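Local coordinates for Pre-mRNA splicing helicase-like protein (PDB 4RVQ), which is a spliceosomal RNA helicase of the Brr2 type, whose noncanonical PWI domain probably takes part in protein or RNA contacts during pre-mRNA splicing, at residues N88-R100 with E113-Y127. Numbering follows the deposited sequence.
With EDO (1,2-ethanediol), chain F; EDO (1,2-ethanediol), chain G; SO4 (sulfate ion), chain B.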
ATOM      1  N   ASN A  88      -3.067   4.302   3.604  1.00  6.02           N
ATOM      2  CA  ASN A  88      -2.571   2.978   3.970  1.00  6.35           C
ATOM      3  C   ASN A  88      -1.093   2.798   3.692  1.00  6.11           C
ATOM      4  O   ASN A  88      -0.656   1.659   3.521  1.00  7.00           O
ATOM      5  CB  ASN A  88      -3.393   1.925   3.221  1.00  5.86           C
ATOM      6  CG  ASN A  88      -4.820   1.854   3.707  1.00  6.82           C
ATOM      7  OD1 ASN A  88      -5.057   1.474   4.859  1.00  8.21           O
ATOM      8  ND2 ASN A  88      -5.746   2.227   2.873  1.00  7.09           N
ATOM      9  N   ARG A  89      -0.308   3.864   3.677  1.00  6.51           N
ATOM     10  CA  ARG A  89       1.061   3.731   3.211  1.00  7.20           C
ATOM     11  C   ARG A  89       1.853   2.714   4.019  1.00  6.67           C
ATOM     12  O   ARG A  89       2.611   1.941   3.424  1.00  7.55           O
ATOM     13  CB  ARG A  89       1.731   5.097   3.146  1.00  9.96           C
ATOM     14  CG  ARG A  89       1.756   5.856   4.440  1.00  9.61           C
ATOM     15  CD  ARG A  89       2.032   7.343   4.190  1.00 13.23           C
ATOM     16  NE  ARG A  89       2.035   8.160   5.411  1.00 13.87           N
ATOM     17  CZ  ARG A  89       0.948   8.624   6.027  1.00 14.41           C
ATOM     18  NH1 ARG A  89      -0.254   8.386   5.573  1.00 13.69           N
ATOM     19  NH2 ARG A  89       1.084   9.342   7.119  1.00 16.08           N
ATOM     20  N   ASP A  90       1.731   2.683   5.336  1.00  6.89           N
ATOM     21  CA  ASP A  90       2.487   1.729   6.125  0.69  7.10           C
ATOM     22  C   ASP A  90       2.069   0.284   5.803  1.00  6.43           C
ATOM     23  O   ASP A  90       2.923  -0.588   5.577  1.00  7.16           O
ATOM     24  CB  ASP A  90       2.311   1.978   7.614  0.69  8.77           C
ATOM     25  CG  ASP A  90       2.972   3.232   8.079  0.69 11.60           C
ATOM     26  OD1 ASP A  90       4.091   3.557   7.621  0.69 14.67           O
ATOM     27  OD2 ASP A  90       2.393   3.896   8.964  0.69 11.28           O
ATOM     28  N   LYS A  91       0.768   0.027   5.764  1.00  5.87           N
ATOM     29  CA  LYS A  91       0.295  -1.292   5.425  1.00  6.16           C
ATOM     30  C   LYS A  91       0.762  -1.713   4.044  1.00  5.65           C
ATOM     31  O   LYS A  91       1.213  -2.859   3.856  1.00  6.79           O
ATOM     32  CB  LYS A  91      -1.224  -1.348   5.440  1.00  8.74           C
ATOM     33  CG  LYS A  91      -1.876  -1.654   6.749  1.00  8.16           C
ATOM     34  CD  LYS A  91      -3.375  -1.749   6.647  1.00  9.57           C
ATOM     35  CE  LYS A  91      -3.969  -2.400   7.870  1.00  9.16           C
ATOM     36  NZ  LYS A  91      -5.435  -2.303   7.922  1.00  9.18           N
ATOM     37  N   VAL A  92       0.581  -0.847   3.054  1.00  6.27           N
ATOM     38  CA  VAL A  92       0.903  -1.237   1.696  1.00  7.07           C
ATOM     39  C   VAL A  92       2.395  -1.552   1.564  1.00  5.95           C
ATOM     40  O   VAL A  92       2.776  -2.580   0.992  1.00  6.89           O
ATOM     41  CB  VAL A  92       0.479  -0.150   0.701  1.00  7.13           C
ATOM     42  CG1 VAL A  92       0.933  -0.482  -0.737  1.00  8.46           C
ATOM     43  CG2 VAL A  92      -1.030  -0.012   0.703  1.00  8.34           C
ATOM     44  N   VAL A  93       3.258  -0.698   2.067  1.00  6.01           N
ATOM     45  CA  VAL A  93       4.687  -0.875   1.904  0.78  6.06           C
ATOM     46  C   VAL A  93       5.141  -2.128   2.659  1.00  6.24           C
ATOM     47  O   VAL A  93       5.839  -2.995   2.110  1.00  6.94           O
ATOM     48  CB  VAL A  93       5.451   0.381   2.403  0.78  8.48           C
ATOM     49  CG1 VAL A  93       6.902   0.106   2.506  0.78  9.45           C
ATOM     50  CG2 VAL A  93       5.194   1.591   1.484  0.78  9.23           C
ATOM     51  N   TRP A  94       4.823  -2.202   3.949  1.00  5.88           N
ATOM     52  CA  TRP A  94       5.345  -3.261   4.770  1.00  5.60           C
ATOM     53  C   TRP A  94       4.734  -4.606   4.483  1.00  5.90           C
ATOM     54  O   TRP A  94       5.434  -5.630   4.495  1.00  6.79           O
ATOM     55  CB  TRP A  94       5.236  -2.897   6.256  1.00  5.68           C
ATOM     56  CG  TRP A  94       6.235  -1.840   6.630  1.00  6.18           C
ATOM     57  CD1 TRP A  94       6.023  -0.513   6.812  1.00  7.17           C
ATOM     58  CD2 TRP A  94       7.610  -2.055   6.883  1.00  7.09           C
ATOM     59  NE1 TRP A  94       7.170   0.104   7.158  1.00  8.86           N
ATOM     60  CE2 TRP A  94       8.182  -0.809   7.209  1.00  8.61           C
ATOM     61  CE3 TRP A  94       8.426  -3.183   6.876  1.00  8.68           C
ATOM     62  CZ2 TRP A  94       9.516  -0.675   7.514  1.00 11.15           C
ATOM     63  CZ3 TRP A  94       9.766  -3.046   7.184  1.00 10.88           C
ATOM     64  CH2 TRP A  94      10.309  -1.799   7.474  1.00 11.96           C
ATOM     65  N   LEU A  95       3.424  -4.683   4.307  1.00  5.79           N
ATOM     66  CA  LEU A  95       2.795  -5.951   4.052  1.00  5.81           C
ATOM     67  C   LEU A  95       3.106  -6.509   2.671  1.00  5.84           C
ATOM     68  O   LEU A  95       3.149  -7.731   2.505  1.00  6.35           O
ATOM     69  CB  LEU A  95       1.299  -5.916   4.297  1.00  6.84           C
ATOM     70  CG  LEU A  95       0.867  -5.648   5.734  1.00  6.22           C
ATOM     71  CD1 LEU A  95      -0.607  -5.404   5.825  1.00  8.19           C
ATOM     72  CD2 LEU A  95       1.361  -6.754   6.653  1.00  9.20           C
ATOM     73  N   THR A  96       3.323  -5.645   1.677  1.00  6.31           N
ATOM     74  CA  THR A  96       3.775  -6.128   0.378  1.00  5.56           C
ATOM     75  C   THR A  96       5.152  -6.791   0.540  1.00  6.46           C
ATOM     76  O   THR A  96       5.419  -7.880   0.025  1.00  7.42           O
ATOM     77  CB  THR A  96       3.805  -5.014  -0.660  1.00  5.96           C
ATOM     78  OG1 THR A  96       2.468  -4.524  -0.843  1.00  6.52           O
ATOM     79  CG2 THR A  96       4.334  -5.504  -1.975  1.00  6.07           C
ATOM     80  N   ARG A  97       6.067  -6.106   1.227  1.00  6.39           N
ATOM     81  CA  ARG A  97       7.380  -6.641   1.462  1.00  7.11           C
ATOM     82  C   ARG A  97       7.298  -7.959   2.236  1.00  6.49           C
ATOM     83  O   ARG A  97       7.956  -8.953   1.885  1.00  7.44           O
ATOM     84  CB  ARG A  97       8.251  -5.631   2.206  1.00  8.58           C
ATOM     85  CG  ARG A  97       9.686  -6.069   2.288  1.00 11.78           C
ATOM     86  CD  ARG A  97      10.567  -5.062   3.051  1.00 12.23           C
ATOM     87  NE  ARG A  97      11.856  -5.672   3.335  1.00 13.06           N
ATOM     88  CZ  ARG A  97      12.669  -5.311   4.317  1.00 12.86           C
ATOM     89  NH1 ARG A  97      12.378  -4.270   5.052  1.00 14.52           N
ATOM     90  NH2 ARG A  97      13.769  -6.003   4.562  1.00 17.30           N
ATOM     91  N   LEU A  98       6.530  -7.977   3.299  1.00  6.60           N
ATOM     92  CA  LEU A  98       6.408  -9.185   4.119  1.00  6.93           C
ATOM     93  C   LEU A  98       5.818 -10.337   3.320  1.00  6.90           C
ATOM     94  O   LEU A  98       6.293 -11.488   3.414  1.00  8.01           O
ATOM     95  CB  LEU A  98       5.612  -8.892   5.396  1.00  6.69           C
ATOM     96  CG  LEU A  98       5.481 -10.038   6.401  1.00  6.77           C
ATOM     97  CD1 LEU A  98       6.819 -10.561   6.853  1.00  8.16           C
ATOM     98  CD2 LEU A  98       4.650  -9.575   7.579  1.00  8.38           C
ATOM     99  N   ALA A  99       4.788 -10.063   2.533  1.00  6.98           N
ATOM    100  CA  ALA A  99       4.151 -11.131   1.748  1.00  7.70           C
ATOM    101  C   ALA A  99       5.119 -11.761   0.774  1.00  7.55           C
ATOM    102  O   ALA A  99       4.936 -12.912   0.371  1.00  9.66           O
ATOM    103  CB  ALA A  99       2.938 -10.605   1.005  1.00  8.55           C
ATOM    104  N   ARG A 100       6.103 -11.002   0.325  1.00  7.17           N
ATOM    105  CA  ARG A 100       7.104 -11.451  -0.632  1.00  7.91           C
ATOM    106  C   ARG A 100       8.315 -12.124   0.024  1.00  8.34           C
ATOM    107  O   ARG A 100       9.154 -12.654  -0.730  1.00 11.28           O
ATOM    108  CB  ARG A 100       7.515 -10.264  -1.524  1.00  8.89           C
ATOM    109  CG  ARG A 100       6.416  -9.921  -2.479  1.00  8.63           C
ATOM    110  CD  ARG A 100       6.576  -8.580  -3.196  1.00  7.33           C
ATOM    111  NE  ARG A 100       5.678  -8.544  -4.371  1.00  7.49           N
ATOM    112  CZ  ARG A 100       5.972  -9.170  -5.496  1.00  6.73           C
ATOM    113  NH1 ARG A 100       7.193  -9.631  -5.713  1.00  8.09           N
ATOM    114  NH2 ARG A 100       5.070  -9.322  -6.428  1.00  7.73           N
ATOM    115  N   GLU A 113      11.523  -5.060  12.165  1.00  7.76           N
ATOM    116  CA  GLU A 113      11.538  -3.680  11.691  1.00  7.90           C
ATOM    117  C   GLU A 113      10.173  -3.028  11.820  1.00  6.89           C
ATOM    118  O   GLU A 113      10.084  -1.860  12.238  1.00  8.11           O
ATOM    119  CB  GLU A 113      12.035  -3.606  10.236  1.00  9.02           C
ATOM    120  CG  GLU A 113      13.524  -3.937  10.095  1.00 12.13           C
ATOM    121  CD  GLU A 113      14.041  -3.902   8.654  1.00 15.00           C
ATOM    122  OE1 GLU A 113      13.257  -3.736   7.704  1.00 18.60           O
ATOM    123  OE2 GLU A 113      15.284  -4.058   8.461  0.76 13.39           O
ATOM    124  N   MET A 114       9.120  -3.751  11.498  1.00  6.76           N
ATOM    125  CA  MET A 114       7.787  -3.218  11.676  1.00  7.00           C
ATOM    126  C   MET A 114       7.535  -2.854  13.123  1.00  6.92           C
ATOM    127  O   MET A 114       6.999  -1.786  13.407  1.00  7.39           O
ATOM    128  CB  MET A 114       6.758  -4.224  11.174  1.00  6.69           C
ATOM    129  CG  MET A 114       6.694  -4.340   9.650  1.00  7.20           C
ATOM    130  SD  MET A 114       5.596  -5.590   9.004  1.00  7.68           S
ATOM    131  CE  MET A 114       4.058  -4.832   9.370  1.00  8.49           C
ATOM    132  N   ALA A 115       7.882  -3.728  14.068  1.00  7.08           N
ATOM    133  CA  ALA A 115       7.685  -3.427  15.486  1.00  7.37           C
ATOM    134  C   ALA A 115       8.471  -2.153  15.835  1.00  7.56           C
ATOM    135  O   ALA A 115       7.979  -1.306  16.585  1.00  8.22           O
ATOM    136  CB  ALA A 115       8.148  -4.600  16.366  1.00  8.36           C
ATOM    137  N   SER A 116       9.699  -2.019  15.328  1.00  7.20           N
ATOM    138  CA  SER A 116      10.537  -0.864  15.643  0.70  8.07           C
ATOM    139  C   SER A 116       9.930   0.434  15.109  1.00  8.52           C
ATOM    140  O   SER A 116      10.205   1.513  15.663  1.00 10.61           O
ATOM    141  CB  SER A 116      11.938  -1.029  15.055  0.70  9.05           C
ATOM    142  OG  SER A 116      12.005  -0.681  13.686  0.70  9.42           O
ATOM    143  N   GLU A 117       9.124   0.344  14.059  1.00  8.10           N
ATOM    144  CA  GLU A 117       8.458   1.480  13.448  0.51 10.15           C
ATOM    145  C   GLU A 117       7.098   1.791  14.075  1.00  8.56           C
ATOM    146  O   GLU A 117       6.408   2.662  13.586  1.00 11.45           O
ATOM    147  CB  GLU A 117       8.265   1.208  11.963  0.51 12.45           C
ATOM    148  CG  GLU A 117       9.542   1.135  11.163  0.51 17.55           C
ATOM    149  CD  GLU A 117      10.168   2.481  10.906  0.51 20.69           C
ATOM    150  OE1 GLU A 117       9.814   3.470  11.583  0.51 20.01           O
ATOM    151  OE2 GLU A 117      11.034   2.548  10.014  0.51 23.36           O
ATOM    152  N   GLY A 118       6.732   1.095  15.150  1.00  8.41           N
ATOM    153  CA  GLY A 118       5.457   1.340  15.789  1.00  8.90           C
ATOM    154  C   GLY A 118       4.285   0.623  15.133  1.00  8.23           C
ATOM    155  O   GLY A 118       3.129   1.016  15.324  1.00  9.77           O
ATOM    156  N   LEU A 119       4.572  -0.426  14.340  1.00  7.72           N
ATOM    157  CA  LEU A 119       3.561  -1.099  13.548  1.00  7.59           C
ATOM    158  C   LEU A 119       3.142  -2.437  14.124  1.00  6.24           C
ATOM    159  O   LEU A 119       2.583  -3.248  13.390  1.00  7.34           O
ATOM    160  CB  LEU A 119       4.048  -1.235  12.079  1.00  7.66           C
ATOM    161  CG  LEU A 119       4.450   0.086  11.431  1.00  8.09           C
ATOM    162  CD1 LEU A 119       4.962  -0.181  10.023  1.00  9.02           C
ATOM    163  CD2 LEU A 119       3.338   1.129  11.416  1.00  7.89           C
ATOM    164  N   ARG A 120       3.323  -2.642  15.421  1.00  7.13           N
ATOM    165  CA  ARG A 120       2.709  -3.786  16.085  1.00  7.87           C
ATOM    166  C   ARG A 120       1.236  -3.933  15.706  1.00  7.64           C
ATOM    167  O   ARG A 120       0.738  -5.041  15.520  1.00  8.50           O
ATOM    168  CB  ARG A 120       2.874  -3.708  17.612  1.00  8.06           C
ATOM    169  CG  ARG A 120       2.182  -4.821  18.411  1.00  9.61           C
ATOM    170  CD  ARG A 120       2.675  -6.204  18.098  1.00  9.75           C
ATOM    171  NE  ARG A 120       4.074  -6.306  18.418  1.00  9.27           N
ATOM    172  CZ  ARG A 120       4.889  -7.158  17.864  1.00 11.44           C
ATOM    173  NH1 ARG A 120       4.441  -8.025  16.945  1.00 13.62           N
ATOM    174  NH2 ARG A 120       6.181  -7.138  18.180  1.00 12.29           N
ATOM    175  N   TRP A 121       0.497  -2.826  15.618  1.00  6.86           N
ATOM    176  CA  TRP A 121      -0.917  -2.895  15.303  1.00  7.07           C
ATOM    177  C   TRP A 121      -1.191  -3.627  13.993  1.00  6.90           C
ATOM    178  O   TRP A 121      -2.177  -4.324  13.863  1.00  8.09           O
ATOM    179  CB  TRP A 121      -1.544  -1.494  15.290  1.00  8.18           C
ATOM    180  CG  TRP A 121      -1.246  -0.611  14.147  1.00  7.26           C
ATOM    181  CD1 TRP A 121      -0.194   0.296  14.017  1.00  8.12           C
ATOM    182  CD2 TRP A 121      -2.008  -0.506  12.941  1.00  7.62           C
ATOM    183  NE1 TRP A 121      -0.267   0.918  12.792  1.00  8.87           N
ATOM    184  CE2 TRP A 121      -1.377   0.469  12.119  1.00  8.25           C
ATOM    185  CE3 TRP A 121      -3.180  -1.113  12.498  1.00  8.07           C
ATOM    186  CZ2 TRP A 121      -1.885   0.829  10.879  1.00  9.12           C
ATOM    187  CZ3 TRP A 121      -3.672  -0.755  11.283  1.00  8.99           C
ATOM    188  CH2 TRP A 121      -3.024   0.215  10.488  1.00  9.38           C
ATOM    189  N   ILE A 122      -0.292  -3.466  13.021  1.00  6.36           N
ATOM    190  CA  ILE A 122      -0.452  -4.136  11.734  1.00  6.56           C
ATOM    191  C   ILE A 122      -0.186  -5.631  11.858  1.00  6.59           C
ATOM    192  O   ILE A 122      -0.938  -6.444  11.315  1.00  7.27           O
ATOM    193  CB  ILE A 122       0.437  -3.508  10.650  1.00  6.63           C
ATOM    194  CG1 ILE A 122       0.080  -2.021  10.480  1.00  7.62           C
ATOM    195  CG2 ILE A 122       0.306  -4.286   9.351  1.00  7.21           C
ATOM    196  CD1 ILE A 122       0.921  -1.326   9.409  1.00  8.01           C
ATOM    197  N   LEU A 123       0.847  -5.993  12.582  1.00  6.75           N
ATOM    198  CA  LEU A 123       1.134  -7.389  12.837  1.00  8.32           C
ATOM    199  C   LEU A 123       0.020  -8.067  13.625  1.00  7.78           C
ATOM    200  O   LEU A 123      -0.310  -9.219  13.366  1.00  8.19           O
ATOM    201  CB  LEU A 123       2.472  -7.549  13.537  1.00  9.32           C
ATOM    202  CG  LEU A 123       3.659  -7.121  12.687  1.00 11.04           C
ATOM    203  CD1 LEU A 123       4.941  -7.127  13.529  1.00 17.05           C
ATOM    204  CD2 LEU A 123       3.803  -8.001  11.421  1.00 13.55           C
ATOM    205  N   ASP A 124      -0.574  -7.350  14.599  1.00  8.98           N
ATOM    206  CA  ASP A 124      -1.705  -7.898  15.323  1.00  9.07           C
ATOM    207  C   ASP A 124      -2.867  -8.151  14.396  1.00  8.39           C
ATOM    208  O   ASP A 124      -3.562  -9.170  14.498  1.00 10.86           O
ATOM    209  CB  ASP A 124      -2.159  -6.929  16.407  1.00 11.65           C
ATOM    210  CG  ASP A 124      -1.269  -6.916  17.625  1.00 14.97           C
ATOM    211  OD1 ASP A 124      -0.420  -7.794  17.815  1.00 14.76           O
ATOM    212  OD2 ASP A 124      -1.455  -6.003  18.464  1.00 19.37           O
ATOM    213  N   GLU A 125      -3.105  -7.247  13.460  1.00  9.74           N
ATOM    214  CA  GLU A 125      -4.172  -7.449  12.493  1.00 10.51           C
ATOM    215  C   GLU A 125      -3.871  -8.685  11.631  1.00 10.03           C
ATOM    216  O   GLU A 125      -4.745  -9.519  11.363  1.00 11.50           O
ATOM    217  CB  GLU A 125      -4.256  -6.211  11.604  1.00 14.63           C
ATOM    218  CG  GLU A 125      -5.570  -5.778  11.324  1.00 15.44           C
ATOM    219  CD  GLU A 125      -5.745  -4.579  10.452  1.00 10.33           C
ATOM    220  OE1 GLU A 125      -6.207  -3.555  10.974  1.00 16.14           O
ATOM    221  OE2 GLU A 125      -5.610  -4.637   9.264  1.00 10.99           O
ATOM    222  N   LEU A 126      -2.631  -8.791  11.157  1.00  8.20           N
ATOM    223  CA  LEU A 126      -2.275  -9.861  10.224  1.00  9.21           C
ATOM    224  C   LEU A 126      -2.359 -11.232  10.886  1.00  9.07           C
ATOM    225  O   LEU A 126      -2.936 -12.156  10.328  1.00 12.05           O
ATOM    226  CB  LEU A 126      -0.864  -9.629   9.701  1.00  8.92           C
ATOM    227  CG  LEU A 126      -0.355 -10.635   8.690  1.00  9.37           C
ATOM    228  CD1 LEU A 126      -1.229 -10.593   7.451  1.00 12.18           C
ATOM    229  CD2 LEU A 126       1.085 -10.366   8.361  1.00  9.74           C
ATOM    230  N   TYR A 127      -1.764 -11.353  12.064  1.00  7.55           N
ATOM    231  CA  TYR A 127      -1.575 -12.630  12.714  1.00  9.93           C
ATOM    232  C   TYR A 127      -2.590 -12.942  13.805  1.00 12.34           C
ATOM    233  O   TYR A 127      -2.712 -14.092  14.247  1.00 15.53           O
ATOM    234  CB  TYR A 127      -0.152 -12.727  13.292  1.00 10.09           C
ATOM    235  CG  TYR A 127       0.956 -12.693  12.262  1.00  8.04           C
ATOM    236  CD1 TYR A 127       0.876 -13.423  11.086  1.00  9.41           C
ATOM    237  CD2 TYR A 127       2.088 -11.932  12.460  1.00  8.56           C
ATOM    238  CE1 TYR A 127       1.906 -13.428  10.168  1.00  9.42           C
ATOM    239  CE2 TYR A 127       3.121 -11.924  11.532  1.00  8.54           C
ATOM    240  CZ  TYR A 127       3.014 -12.670  10.376  1.00  8.07           C
ATOM    241  OH  TYR A 127       4.035 -12.671   9.459  1.00  8.97           O
TER
HETATM  242  C1  EDO F 505      10.001  -1.251   3.973  0.77 12.44           C
HETATM  243  O1  EDO F 505      11.286  -1.826   3.915  0.77 15.01           O
HETATM  244  C2  EDO F 505      10.123   0.260   4.061  0.77 20.42           C
HETATM  245  O2  EDO F 505      10.650   0.716   2.807  0.77 25.21           O
HETATM  246  C1  EDO G 506       7.398   4.024   5.968  0.58 37.03           C
HETATM  247  O1  EDO G 506       8.228   3.074   6.650  0.58 37.03           O
HETATM  248  C2  EDO G 506       6.335   3.259   5.187  0.58 34.24           C
HETATM  249  O2  EDO G 506       5.187   4.083   4.971  0.58 35.52           O
HETATM  250  S   SO4 B 501      -2.357   9.752   8.600  0.53 10.04           S
HETATM  251  O1  SO4 B 501      -2.196   8.625   9.520  0.53 14.25           O
HETATM  252  O2  SO4 B 501      -1.106  10.541   8.546  0.53 14.77           O
HETATM  253  O3  SO4 B 501      -2.640   9.182   7.295  0.53 10.36           O
HETATM  254  O4  SO4 B 501      -3.427  10.542   9.105  0.53  9.29           O
HETATM  255  O   HOH W   1       0.762   3.205  11.129  1.00 12.60           O
HETATM  256  O   HOH W   2      15.885  -4.823   6.005  1.00 17.93           O
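With CG turned away from the carbonyl carbon (chi1 -73°), W94 swings its indole out between helix 89-99 and the end of helix 104-116, while M114 runs antiparallel alongside it and bends at its last torsion, laying SD and CE near W94 CB. This is helix packing within the all-helical PWI-like domain: helix 89-99 rests against the turn joining helices 104-116 and 120-127, crossing the latter at -64°. M114 CG lies 3.5 Å from W94 CE3, the sulfur sits obliquely to the indole in a Met-aromatic contact, and L119 CD1 presses over one face, within 3.4 Å of W94 CD1. Over the other face, offset toward the rim, lies C1 of an ethanediol, probably from the crystallisation liquor; a second accepts a hydrogen bond from NE1. The turn is a Schellman motif with G118 at C', bonding L119 N to M114 O and G118 N to A115 O; it carries L119 round to the indole and to D90.

Farther along, L98 is a knob among M114, L123, L126 and Y127, its CD2 3.7 Å from L126 CD2, and L95 packs on I122 CG2. Two salt bridges flank this apolar seam. K91, extended beyond CG, crosses W121 and reaches E125, whose OE2 takes NZ at 2.7 Å on its syn side, somewhat out of the carboxylate plane; V14 O and A16 N also bond to NZ and OE2 respectively. On the other flank R97 NH1 meets E113 OE1 at 2.8 Å, nearly along the C-O axis, with OE1 a little off the guanidinium plane, and a water joins R97 NH2 to E113 OE2. That same OE1 also lies at the indole edge, 3.5 Å from W94 CH2, with the carboxylate turned 83° from the ring plane.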